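Local atomic coordinates of probable branched-chain-amino-acid aminotransferase (PDB entry 3CSW), a protein that probably catalyses pyridoxal-phosphate-dependent transfer of amino groups from leucine, isoleucine and valine to 2-oxoglutarate. Residues N181-K186 with E206-L211; A242-V247 with P262-L267. All blocks are in the same frame, centred on the assembly; numbering follows the deposited sequence.

Contact 1: residues N181-K186 with E206-L211; sequences NVFLVK and ENVIKL. With PLP (pyridoxal-5'-phosphate), chain E.
Phe183 carries this contact, reaching from strand 181-186 to Val208 and Ile209 of helix 203-214, while Asn181 at the start of the strand faces the cofactor. Asn181 OD1 lies 3.6 Å from C6 of pyridoxal-5'-phosphate, a van der Waals approach, and ND2 turns to the carbonyl of Leu200 as a hydrogen-bond donor. With an alanine here, that carbonyl would probably lose its amide donor and a gap would open beside the pyridine ring. Two residues on, Phe183 has CG anti to its carbonyl carbon (chi1 -72°), which sends the ring out from the strand to the helix. Val208 CG1 rides 4.0 Å above one face, offset toward the rim, and is 4.1 Å from Phe183 CZ. Ile209 arrives at the edge instead: its CG1 lies in the ring plane, 4.0 Å from Phe183 CE2, with the two side chains crossing at about a right angle. Between strand and helix the contact is purely apolar: a helix packed on a central strand of a mixed sheet. Strand 234-239 flanks it, with Phe236 stacked on Phe183; strand 189-193 runs on the other side, and Ile203 and Thr204 at the head of helix 203-214 bind the cofactor.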
loop_
_atom_site.group_PDB
_atom_site.type_symbol
_atom_site.label_atom_id
_atom_site.label_comp_id
_atom_site.label_asym_id
_atom_site.label_seq_id
_atom_site.Cartn_x
_atom_site.Cartn_y
_atom_site.Cartn_z
ATOM N N ASN A 181 -0.193 -23.642 -4.998
ATOM C CA ASN A 181 0.064 -23.086 -3.676
ATOM C C ASN A 181 1.465 -23.487 -3.173
ATOM O O ASN A 181 2.071 -24.451 -3.662
ATOM C CB ASN A 181 -1.008 -23.488 -2.672
ATOM C CG ASN A 181 -2.366 -22.857 -2.962
ATOM O OD1 ASN A 181 -3.295 -23.543 -3.411
ATOM N ND2 ASN A 181 -2.497 -21.555 -2.698
ATOM N N VAL A 182 1.975 -22.712 -2.215
ATOM C CA VAL A 182 3.330 -22.855 -1.655
ATOM C C VAL A 182 3.313 -23.305 -0.196
ATOM O O VAL A 182 2.564 -22.793 0.627
ATOM C CB VAL A 182 4.090 -21.494 -1.758
ATOM C CG1 VAL A 182 5.498 -21.515 -1.032
ATOM C CG2 VAL A 182 4.214 -21.104 -3.239
ATOM N N PHE A 183 4.169 -24.275 0.096
ATOM C CA PHE A 183 4.427 -24.722 1.434
ATOM C C PHE A 183 5.939 -24.682 1.689
ATOM O O PHE A 183 6.745 -24.853 0.761
ATOM C CB PHE A 183 3.952 -26.178 1.616
ATOM C CG PHE A 183 2.458 -26.354 1.655
ATOM C CD1 PHE A 183 1.709 -26.315 0.493
ATOM C CD2 PHE A 183 1.806 -26.608 2.859
ATOM C CE1 PHE A 183 0.336 -26.513 0.518
ATOM C CE2 PHE A 183 0.439 -26.796 2.898
ATOM C CZ PHE A 183 -0.301 -26.757 1.718
ATOM N N LEU A 184 6.309 -24.441 2.947
ATOM C CA LEU A 184 7.699 -24.549 3.376
ATOM C C LEU A 184 7.773 -25.375 4.651
ATOM O O LEU A 184 6.782 -25.549 5.369
ATOM C CB LEU A 184 8.384 -23.180 3.542
ATOM C CG LEU A 184 7.903 -22.203 4.611
ATOM C CD1 LEU A 184 9.017 -21.269 4.965
ATOM C CD2 LEU A 184 6.673 -21.420 4.146
ATOM N N VAL A 185 8.939 -25.940 4.905
ATOM C CA VAL A 185 9.146 -26.726 6.128
ATOM C C VAL A 185 10.315 -26.095 6.843
ATOM O O VAL A 185 11.334 -25.815 6.214
ATOM C CB VAL A 185 9.451 -28.220 5.870
ATOM C CG1 VAL A 185 9.757 -28.937 7.192
ATOM C CG2 VAL A 185 8.290 -28.919 5.124
ATOM N N LYS A 186 10.156 -25.862 8.142
ATOM C CA LYS A 186 11.202 -25.272 8.977
ATOM C C LYS A 186 11.144 -25.877 10.362
ATOM O O LYS A 186 10.117 -25.775 11.029
ATOM C CB LYS A 186 11.015 -23.753 9.051
ATOM C CG LYS A 186 12.112 -22.985 9.778
ATOM C CD LYS A 186 13.478 -23.238 9.190
ATOM C CE LYS A 186 14.473 -22.247 9.727
ATOM N NZ LYS A 186 15.815 -22.512 9.184
ATOM N N GLU A 206 -5.591 -27.795 0.670
ATOM C CA GLU A 206 -6.505 -28.205 1.708
ATOM C C GLU A 206 -6.252 -29.655 2.113
ATOM O O GLU A 206 -6.132 -29.947 3.302
ATOM C CB GLU A 206 -7.926 -28.010 1.163
ATOM C CG GLU A 206 -9.124 -28.470 1.973
ATOM C CD GLU A 206 -10.380 -28.522 1.047
ATOM O OE1 GLU A 206 -10.864 -27.457 0.565
ATOM O OE2 GLU A 206 -10.828 -29.641 0.742
ATOM N N ASN A 207 -6.163 -30.547 1.121
ATOM C CA ASN A 207 -5.888 -31.968 1.341
ATOM C C ASN A 207 -4.549 -32.246 1.989
ATOM O O ASN A 207 -4.446 -33.144 2.840
ATOM C CB ASN A 207 -6.000 -32.751 0.033
ATOM C CG ASN A 207 -7.437 -33.126 -0.296
ATOM O OD1 ASN A 207 -8.078 -33.880 0.439
ATOM N ND2 ASN A 207 -7.930 -32.636 -1.414
ATOM N N VAL A 208 -3.528 -31.474 1.600
ATOM C CA VAL A 208 -2.185 -31.618 2.168
ATOM C C VAL A 208 -2.174 -31.194 3.639
ATOM O O VAL A 208 -1.522 -31.842 4.438
ATOM C CB VAL A 208 -1.128 -30.849 1.333
ATOM C CG1 VAL A 208 0.232 -30.773 2.054
ATOM C CG2 VAL A 208 -0.994 -31.519 -0.059
ATOM N N ILE A 209 -2.905 -30.134 3.988
ATOM C CA ILE A 209 -3.026 -29.685 5.392
ATOM C C ILE A 209 -3.653 -30.791 6.254
ATOM O O ILE A 209 -3.151 -31.120 7.357
ATOM C CB ILE A 209 -3.815 -28.339 5.505
ATOM C CG1 ILE A 209 -2.980 -27.199 4.912
ATOM C CG2 ILE A 209 -4.169 -27.999 6.975
ATOM C CD1 ILE A 209 -3.729 -25.897 4.698
ATOM N N LYS A 210 -4.722 -31.401 5.736
ATOM C CA LYS A 210 -5.371 -32.524 6.416
ATOM C C LYS A 210 -4.468 -33.746 6.509
ATOM O O LYS A 210 -4.465 -34.445 7.524
ATOM C CB LYS A 210 -6.686 -32.888 5.722
ATOM C CG LYS A 210 -7.689 -31.768 5.784
ATOM C CD LYS A 210 -9.054 -32.184 5.279
ATOM C CE LYS A 210 -9.892 -30.936 4.950
ATOM N NZ LYS A 210 -11.341 -31.111 5.219
ATOM N N LEU A 211 -3.734 -34.033 5.446
ATOM C CA LEU A 211 -2.780 -35.140 5.458
ATOM C C LEU A 211 -1.685 -34.880 6.480
ATOM O O LEU A 211 -1.299 -35.787 7.230
ATOM C CB LEU A 211 -2.154 -35.352 4.078
ATOM C CG LEU A 211 -1.021 -36.370 3.952
ATOM C CD1 LEU A 211 -1.494 -37.768 4.301
ATOM C CD2 LEU A 211 -0.458 -36.325 2.550
HETATM N N1 PLP E . -3.075 -20.765 -7.134
HETATM C C2 PLP E . -3.519 -20.322 -8.376
HETATM C C2A PLP E . -3.258 -18.893 -8.738
HETATM C C3 PLP E . -4.185 -21.213 -9.245
HETATM O O3 PLP E . -4.557 -20.821 -10.510
HETATM C C4 PLP E . -4.399 -22.553 -8.842
HETATM C C4A PLP E . -5.048 -23.539 -9.774
HETATM O O4A PLP E . -4.369 -24.114 -10.645
HETATM C C5 PLP E . -3.935 -22.978 -7.585
HETATM C C6 PLP E . -3.287 -22.072 -6.742
HETATM C C5A PLP E . -3.931 -24.439 -7.198
HETATM O O4P PLP E . -5.208 -24.822 -6.707
HETATM P P PLP E . -5.748 -26.360 -6.770
HETATM O O1P PLP E . -7.257 -26.393 -6.452
HETATM O O2P PLP E . -5.007 -27.188 -5.759
HETATM O O3P PLP E . -5.460 -26.836 -8.187
#

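Contact 2: residues A242-V247 with P262-L267; sequences AGVVPV and PVTATL
Val244 holds CG1 anti to its amide nitrogen (chi1 172°), and in Thr264 it is CG2 that takes the equivalent place (OG1 chi1 -53°); these two torsions turn a methyl of each residue to the other, Val244 CG1 lying 4.0 Å from Thr264 CG2. This is helix-on-sheet packing in an alpha/beta domain of the class-IV aminotransferase fold: the first turns of helix 262-276 lie against strand 243-247, next to strand 234-239. The same Thr264 methyl also meets the ring of Pro246, with CG2 3.9 Å from Pro246 CB and 4.1 Å from Pro246 CG. One methyl thus bridges two alternate strand residues, and its side chain crosses both obliquely. Pro246, lacking an N-H, still joins the hydrogen bonding by accepting at its carbonyl from Val125. Val244 gains further cover from Phe236 and Met268. The other branch of Thr264 is polar and is used elsewhere: OG1 is hydrogen-bonded to Glu234, whose carboxylate also accepts from the backbone N of Val263. At this end of the helix the local dipole would be expected to steady that negative charge. At the first residue of the strand, Gly243, the backbone angles, with a positive phi, would drive a CB into the carbonyl O of Ala242. On the helix itself, Pro262 O takes two donors from one residue, Thr266 N at 3.1 Å and the hydroxyl Thr266 OG1 at 2.7 Å.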
loop_
_atom_site.group_PDB
_atom_site.type_symbol
_atom_site.label_atom_id
_atom_site.label_comp_id
_atom_site.label_asym_id
_atom_site.label_seq_id
_atom_site.Cartn_x
_atom_site.Cartn_y
_atom_site.Cartn_z
ATOM N N ALA A 242 -0.617 -32.470 -10.506
ATOM C CA ALA A 242 0.563 -33.171 -10.043
ATOM C C ALA A 242 0.574 -33.529 -8.557
ATOM O O ALA A 242 1.337 -34.390 -8.163
ATOM C CB ALA A 242 1.820 -32.350 -10.397
ATOM N N GLY A 243 -0.257 -32.895 -7.732
ATOM C CA GLY A 243 -0.264 -33.175 -6.290
ATOM C C GLY A 243 0.839 -32.400 -5.571
ATOM O O GLY A 243 0.884 -31.180 -5.676
ATOM N N VAL A 244 1.730 -33.098 -4.864
ATOM C CA VAL A 244 2.867 -32.451 -4.174
ATOM C C VAL A 244 4.084 -32.403 -5.096
ATOM O O VAL A 244 4.486 -33.421 -5.628
ATOM C CB VAL A 244 3.233 -33.166 -2.853
ATOM C CG1 VAL A 244 4.544 -32.604 -2.256
ATOM C CG2 VAL A 244 2.092 -33.074 -1.861
ATOM N N VAL A 245 4.648 -31.209 -5.288
ATOM C CA VAL A 245 5.770 -30.993 -6.178
ATOM C C VAL A 245 6.937 -30.412 -5.373
ATOM O O VAL A 245 6.893 -29.256 -4.947
ATOM C CB VAL A 245 5.378 -30.075 -7.380
ATOM C CG1 VAL A 245 6.553 -29.877 -8.341
ATOM C CG2 VAL A 245 4.170 -30.676 -8.148
ATOM N N PRO A 246 7.995 -31.212 -5.154
ATOM C CA PRO A 246 9.129 -30.724 -4.377
ATOM C C PRO A 246 9.905 -29.656 -5.121
ATOM O O PRO A 246 10.052 -29.754 -6.343
ATOM C CB PRO A 246 10.016 -31.973 -4.197
ATOM C CG PRO A 246 9.285 -33.082 -4.735
ATOM C CD PRO A 246 8.214 -32.585 -5.625
ATOM N N VAL A 247 10.385 -28.651 -4.388
ATOM C CA VAL A 247 11.179 -27.577 -4.978
ATOM C C VAL A 247 12.624 -27.781 -4.570
ATOM O O VAL A 247 12.962 -27.723 -3.379
ATOM C CB VAL A 247 10.704 -26.153 -4.554
ATOM C CG1 VAL A 247 11.691 -25.073 -5.055
ATOM C CG2 VAL A 247 9.240 -25.860 -5.049
ATOM N N PRO A 262 12.642 -34.792 3.983
ATOM C CA PRO A 262 11.831 -35.845 4.614
ATOM C C PRO A 262 10.346 -35.559 4.822
ATOM O O PRO A 262 9.530 -36.479 4.712
ATOM C CB PRO A 262 12.536 -36.079 5.959
ATOM C CG PRO A 262 13.330 -34.835 6.208
ATOM C CD PRO A 262 13.680 -34.259 4.885
ATOM N N VAL A 263 9.986 -34.326 5.167
ATOM C CA VAL A 263 8.574 -33.993 5.359
ATOM C C VAL A 263 7.875 -34.024 3.997
ATOM O O VAL A 263 6.780 -34.578 3.883
ATOM C CB VAL A 263 8.377 -32.624 6.097
ATOM C CG1 VAL A 263 6.910 -32.210 6.130
ATOM C CG2 VAL A 263 8.948 -32.696 7.508
ATOM N N THR A 264 8.522 -33.455 2.970
ATOM C CA THR A 264 7.981 -33.419 1.601
ATOM C C THR A 264 7.787 -34.823 1.061
ATOM O O THR A 264 6.765 -35.118 0.412
ATOM C CB THR A 264 8.920 -32.701 0.617
ATOM O OG1 THR A 264 9.251 -31.398 1.118
ATOM C CG2 THR A 264 8.299 -32.589 -0.799
ATOM N N ALA A 265 8.781 -35.675 1.324
ATOM C CA ALA A 265 8.797 -37.064 0.878
ATOM C C ALA A 265 7.664 -37.889 1.504
ATOM O O ALA A 265 7.025 -38.653 0.806
ATOM C CB ALA A 265 10.188 -37.709 1.167
ATOM N N THR A 266 7.409 -37.738 2.800
ATOM C CA THR A 266 6.305 -38.437 3.436
ATOM C C THR A 266 4.966 -37.974 2.895
ATOM O O THR A 266 4.063 -38.787 2.661
ATOM C CB THR A 266 6.248 -38.192 4.935
ATOM O OG1 THR A 266 7.566 -38.237 5.469
ATOM C CG2 THR A 266 5.403 -39.273 5.612
ATOM N N LEU A 267 4.822 -36.664 2.729
ATOM C CA LEU A 267 3.567 -36.105 2.239
ATOM C C LEU A 267 3.295 -36.587 0.815
ATOM O O LEU A 267 2.161 -36.981 0.510
ATOM C CB LEU A 267 3.541 -34.566 2.334
ATOM C CG LEU A 267 3.535 -33.993 3.762
ATOM C CD1 LEU A 267 3.885 -32.500 3.787
ATOM C CD2 LEU A 267 2.205 -34.256 4.495
#

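Both contacts are buried and apolar across their segments, and both lay a helix on the same mixed sheet, their centres about 9 Å apart. Contact 1 uses a central strand and an aromatic ring, and its strand begins at the cofactor; contact 2 uses the outermost strand of that sheet within the chain, with small aliphatic groups and a threonine whose hydroxyl is engaged elsewhere. Strand 234-239 runs between the two strands. The contacts merge directly: Val208 CG2 packs 3.9 Å from Val244 CG2, Val185 CG2 is 3.7 Å from Val263 CG1, and Leu211 packs against Leu267. Helices 203-214 and 262-276 therefore form one continuous layer over the sheet.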